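Local coordinates for Alpha/beta hydrolase (PDB 2QJW), which is of undetermined function but, with its fold around a central parallel sheet, is probably a hydrolase of the alpha/beta superfamily, at residues A[98-102]-A[168-172]; A[121-125]-A[146-150]. All coordinates share one frame; numbering follows the deposited sequence.

Contact 1: A[98-102]-A[168-172]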
loop_
_atom_site.group_PDB
_atom_site.type_symbol
_atom_site.label_atom_id
_atom_site.label_comp_id
_atom_site.label_asym_id
_atom_site.label_seq_id
_atom_site.Cartn_x
_atom_site.Cartn_y
_atom_site.Cartn_z
ATOM N N ARG A 98 -14.816 -8.466 -11.572
ATOM C CA ARG A 98 -13.781 -9.321 -11.074
ATOM C C ARG A 98 -13.026 -8.713 -9.884
ATOM O O ARG A 98 -12.653 -9.378 -8.945
ATOM C CB ARG A 98 -12.774 -9.696 -12.192
ATOM C CG ARG A 98 -11.704 -10.634 -11.766
ATOM C CD ARG A 98 -12.209 -11.974 -11.288
ATOM N NE ARG A 98 -11.207 -12.809 -10.680
ATOM C CZ ARG A 98 -10.868 -12.849 -9.416
ATOM N NH1 ARG A 98 -11.385 -12.035 -8.511
ATOM N NH2 ARG A 98 -9.937 -13.702 -9.024
ATOM N N ALA A 99 -12.770 -7.414 -10.017
ATOM C CA ALA A 99 -11.964 -6.647 -9.024
ATOM C C ALA A 99 -12.077 -5.178 -9.354
ATOM O O ALA A 99 -12.488 -4.807 -10.450
ATOM C CB ALA A 99 -10.490 -7.054 -9.058
ATOM N N LEU A 100 -11.697 -4.363 -8.371
ATOM C CA LEU A 100 -11.861 -2.921 -8.433
ATOM C C LEU A 100 -10.604 -2.199 -7.967
ATOM O O LEU A 100 -10.132 -2.453 -6.848
ATOM C CB LEU A 100 -13.016 -2.561 -7.523
ATOM C CG LEU A 100 -13.583 -1.158 -7.492
ATOM C CD1 LEU A 100 -14.099 -0.694 -8.924
ATOM C CD2 LEU A 100 -14.685 -1.074 -6.414
ATOM N N PHE A 101 -10.097 -1.266 -8.786
ATOM C CA PHE A 101 -8.911 -0.487 -8.468
ATOM C C PHE A 101 -9.296 0.986 -8.418
ATOM O O PHE A 101 -9.737 1.553 -9.431
ATOM C CB PHE A 101 -7.763 -0.690 -9.453
ATOM C CG PHE A 101 -6.536 0.036 -9.065
ATOM C CD1 PHE A 101 -5.784 -0.410 -8.032
ATOM C CD2 PHE A 101 -6.156 1.168 -9.725
ATOM C CE1 PHE A 101 -4.608 0.258 -7.679
ATOM C CE2 PHE A 101 -5.007 1.856 -9.353
ATOM C CZ PHE A 101 -4.232 1.411 -8.324
ATOM N N LEU A 102 -9.149 1.587 -7.251
ATOM C CA LEU A 102 -9.630 2.960 -7.059
ATOM C C LEU A 102 -8.537 3.877 -6.632
ATOM O O LEU A 102 -7.944 3.711 -5.594
ATOM C CB LEU A 102 -10.682 2.963 -5.983
ATOM C CG LEU A 102 -11.841 1.970 -6.050
ATOM C CD1 LEU A 102 -12.847 2.061 -4.865
ATOM C CD2 LEU A 102 -12.605 2.168 -7.365
ATOM N N ALA A 168 0.607 -0.800 -7.883
ATOM C CA ALA A 168 -0.496 -1.329 -7.068
ATOM C C ALA A 168 -1.518 -1.973 -8.010
ATOM O O ALA A 168 -2.057 -3.011 -7.705
ATOM C CB ALA A 168 -1.149 -0.238 -6.222
ATOM N N PHE A 169 -1.814 -1.334 -9.145
ATOM C CA PHE A 169 -2.740 -1.936 -10.085
ATOM C C PHE A 169 -2.215 -3.265 -10.640
ATOM O O PHE A 169 -2.967 -4.248 -10.780
ATOM C CB PHE A 169 -3.025 -0.955 -11.227
ATOM C CG PHE A 169 -4.120 -1.382 -12.168
ATOM C CD1 PHE A 169 -5.338 -1.815 -11.704
ATOM C CD2 PHE A 169 -3.931 -1.217 -13.536
ATOM C CE1 PHE A 169 -6.321 -2.171 -12.621
ATOM C CE2 PHE A 169 -4.929 -1.574 -14.438
ATOM C CZ PHE A 169 -6.068 -2.037 -13.979
ATOM N N ALA A 170 -0.940 -3.294 -10.991
ATOM C CA ALA A 170 -0.334 -4.509 -11.456
ATOM C C ALA A 170 -0.462 -5.612 -10.449
ATOM O O ALA A 170 -0.711 -6.770 -10.789
ATOM C CB ALA A 170 1.188 -4.221 -11.757
ATOM N N GLU A 171 -0.226 -5.303 -9.193
ATOM C CA GLU A 171 -0.336 -6.285 -8.134
ATOM C C GLU A 171 -1.735 -6.852 -7.991
ATOM O O GLU A 171 -1.923 -8.057 -7.661
ATOM C CB GLU A 171 0.097 -5.658 -6.827
ATOM C CG GLU A 171 1.595 -5.498 -6.750
ATOM C CD GLU A 171 2.035 -4.464 -5.731
ATOM O OE1 GLU A 171 1.194 -3.958 -4.943
ATOM O OE2 GLU A 171 3.240 -4.144 -5.742
ATOM N N LEU A 172 -2.725 -5.983 -8.208
ATOM C CA LEU A 172 -4.116 -6.420 -8.213
ATOM C C LEU A 172 -4.333 -7.346 -9.394
ATOM O O LEU A 172 -4.828 -8.478 -9.184
ATOM C CB LEU A 172 -5.084 -5.252 -8.317
ATOM C CG LEU A 172 -6.549 -5.669 -8.355
ATOM C CD1 LEU A 172 -7.033 -6.295 -7.077
ATOM C CD2 LEU A 172 -7.383 -4.442 -8.676
#

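Contact 2: A[121-125]-A[146-150]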
loop_
_atom_site.group_PDB
_atom_site.type_symbol
_atom_site.label_atom_id
_atom_site.label_comp_id
_atom_site.label_asym_id
_atom_site.label_seq_id
_atom_site.Cartn_x
_atom_site.Cartn_y
_atom_site.Cartn_z
ATOM N N PRO A 121 -12.488 -8.186 -4.694
ATOM C CA PRO A 121 -11.197 -7.541 -4.318
ATOM C C PRO A 121 -11.177 -6.054 -4.694
ATOM O O PRO A 121 -11.552 -5.694 -5.818
ATOM C CB PRO A 121 -10.203 -8.315 -5.087
ATOM C CG PRO A 121 -10.873 -9.686 -5.305
ATOM C CD PRO A 121 -12.293 -9.402 -5.506
ATOM N N ILE A 122 -10.839 -5.225 -3.719
ATOM C CA ILE A 122 -10.721 -3.768 -3.895
ATOM C C ILE A 122 -9.336 -3.357 -3.458
ATOM O O ILE A 122 -8.898 -3.762 -2.367
ATOM C CB ILE A 122 -11.764 -3.000 -3.083
ATOM C CG1 ILE A 122 -13.193 -3.451 -3.499
ATOM C CG2 ILE A 122 -11.576 -1.494 -3.207
ATOM C CD1 ILE A 122 -14.288 -2.966 -2.538
ATOM N N SER A 123 -8.656 -2.593 -4.311
ATOM C CA SER A 123 -7.358 -2.012 -4.004
ATOM C C SER A 123 -7.464 -0.517 -4.247
ATOM O O SER A 123 -7.927 -0.117 -5.296
ATOM C CB SER A 123 -6.273 -2.648 -4.826
ATOM O OG SER A 123 -5.021 -2.079 -4.588
ATOM N N ILE A 124 -7.017 0.275 -3.271
ATOM C CA ILE A 124 -7.171 1.717 -3.271
ATOM C C ILE A 124 -5.802 2.336 -3.122
ATOM O O ILE A 124 -4.988 1.874 -2.313
ATOM C CB ILE A 124 -8.097 2.192 -2.097
ATOM C CG1 ILE A 124 -9.458 1.483 -2.116
ATOM C CG2 ILE A 124 -8.243 3.723 -2.089
ATOM C CD1 ILE A 124 -10.171 1.614 -0.778
ATOM N N VAL A 125 -5.570 3.395 -3.876
ATOM C CA VAL A 125 -4.405 4.292 -3.686
ATOM C C VAL A 125 -4.968 5.658 -3.323
ATOM O O VAL A 125 -5.695 6.219 -4.110
ATOM C CB VAL A 125 -3.439 4.393 -4.874
ATOM C CG1 VAL A 125 -2.265 5.330 -4.569
ATOM C CG2 VAL A 125 -2.950 2.989 -5.199
ATOM N N SER A 146 -12.347 -3.997 4.791
ATOM C CA SER A 146 -10.990 -4.520 4.789
ATOM C C SER A 146 -10.385 -4.437 3.374
ATOM O O SER A 146 -9.644 -5.297 2.987
ATOM C CB SER A 146 -10.938 -5.946 5.332
ATOM O OG SER A 146 -11.485 -5.991 6.660
ATOM N N ALA A 147 -10.600 -3.329 2.626
ATOM C CA ALA A 147 -10.043 -3.173 1.293
ATOM C C ALA A 147 -8.585 -2.860 1.413
ATOM O O ALA A 147 -8.150 -2.249 2.397
ATOM C CB ALA A 147 -10.689 -2.010 0.556
ATOM N N ARG A 148 -7.760 -3.360 0.498
ATOM C CA ARG A 148 -6.341 -3.025 0.490
ATOM C C ARG A 148 -6.269 -1.515 0.260
ATOM O O ARG A 148 -6.911 -0.988 -0.633
ATOM C CB ARG A 148 -5.508 -3.799 -0.521
ATOM C CG ARG A 148 -4.003 -3.578 -0.404
ATOM C CD ARG A 148 -3.213 -4.497 -1.269
ATOM N NE ARG A 148 -3.450 -5.867 -0.842
ATOM C CZ ARG A 148 -2.834 -6.939 -1.326
ATOM N NH1 ARG A 148 -1.901 -6.840 -2.257
ATOM N NH2 ARG A 148 -3.223 -8.140 -0.911
ATOM N N LEU A 149 -5.422 -0.873 1.058
ATOM C CA LEU A 149 -5.271 0.595 1.018
ATOM C C LEU A 149 -3.824 0.969 1.084
ATOM O O LEU A 149 -3.135 0.609 2.012
ATOM C CB LEU A 149 -6.011 1.259 2.157
ATOM C CG LEU A 149 -5.929 2.792 2.261
ATOM C CD1 LEU A 149 -6.381 3.506 1.026
ATOM C CD2 LEU A 149 -6.801 3.234 3.466
ATOM N N LEU A 150 -3.400 1.732 0.084
ATOM C CA LEU A 150 -2.047 2.345 0.011
ATOM C C LEU A 150 -2.166 3.844 0.100
ATOM O O LEU A 150 -2.889 4.433 -0.691
ATOM C CB LEU A 150 -1.322 1.999 -1.297
ATOM C CG LEU A 150 0.062 2.573 -1.493
ATOM C CD1 LEU A 150 0.989 1.870 -0.515
ATOM C CD2 LEU A 150 0.551 2.370 -2.929
#

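Contact 1: A[98-102]-A[168-172]
Ala99 opens the contact by turning its methyl toward helix 162-174, where CB lies 4.1 Å from CD1 of Leu172. So small a side chain lets the leucine fork come close to the strand. Leu100 points its own side chain away from the helix, as alternation along a strand requires, and touches the helix mainly through its backbone, with its carbonyl O beside the other methyl of Leu172.

Phe101 carries most of the packing. With its CG anti to the backbone N (chi1 -176°), the ring reaches Ala168 and Phe169, at the start of segment 168-172. CB of Phe169 sits almost on the ring normal, 3.9 Å from the Phe101 centroid, in a CH-pi contact over one face. The two phenyl rings are inclined at 43°, neither stacked nor edge-to-face, and Phe101 CG comes within 3.4 Å of Phe169 CD1. At the Phe101 ring edge, CE1 is 3.8 Å from Ala168 CB, while CD2 of Leu172 packs 3.9 Å from Phe101 CB. The side chains that meet are all apolar, and no hydrogen bond crosses between the segments.

The axis of residues 168-172 runs antiparallel to that of strand residues 99-102 (175°) and passes 9.4 Å from it at the closest, as in the helix-on-sheet layers of alpha/beta hydrolases. Leu25 of helix 20-31 touches both phenylalanines, strand 76-81 supports them through Ala79, and Val125 of strand 122-127 meets Phe101 and Ala168.

Contact 2: A[121-125]-A[146-150]
Strands 122-125 and 148-150 run side by side in the same direction, their axes 4.7 Å apart and inclined by only 13°. Ser123, Ile124 and Val125 pair in turn with Arg148, Leu149 and Leu150. Ile124 bonds to the two residues flanking its partner, the hallmark of parallel pairing: its N donates to Arg148 O at 2.9 Å, and its O accepts from Leu150 N at 2.9 Å. The latter bond is the straightest, with an N-H...O angle of 165°. A third bond, from Arg148 N to Ile122 O at 3.1 Å, begins the pairing just after Ala147.

The side chains alternate between the two faces. Ile124 and Leu149 share one, crossing at a slant where Ile124 CG2 meets Leu149 CD1 at 3.6 Å. Ile124 CG1 lies beside the backbone N (chi1 -55°), and an extended second torsion then takes CD1 to 3.9 Å from Ala147 CB. The same methyl also meets Ile122 CG2 at 3.9 Å, so a single small residue serves two branched ones. Such beta-branched residues are well suited to extended strands. On the other face lie Ser123, Val125, Arg148 and Leu150; Val125 CG2 and Leu150 CD2 make a looser contact, and the polar end of Arg148 leads away from the neighbouring strand.

This is the last beta-alpha-beta unit of the sheet, connected by helix 135-145, whose Val138, Trp141 and Ala142 cover Ile124 while Ile139 packs on Leu149. Strand 99-103 borders the far side of strand 122-127. Beyond strand 148-152, Leu149 and Leu150 pair with an antiparallel strand of the second subunit, continuing the sheet across the dimer interface.

Overall arrangement
Following the chain from its N terminus, strands 6-10, 35-37 and 76-81 come before strand 99-103, where contact 1 begins. The chain next forms strand 122-127, passes through helix 135-145 and returns as strand 148-152, closing the short loop of contact 2. Helix 162-174 then comes back to strand 99-103 and closes the longer loop of contact 1, within which contact 2 lies entirely. Their centres are about 8 Å apart, and the two meet where strands 99-103 and 122-127 adjoin. Contact 2 thus carries the sheet to strand 148-152, one of its two edge strands within this chain, whereas contact 1 packs the C-terminal helix lengthwise against one face of it.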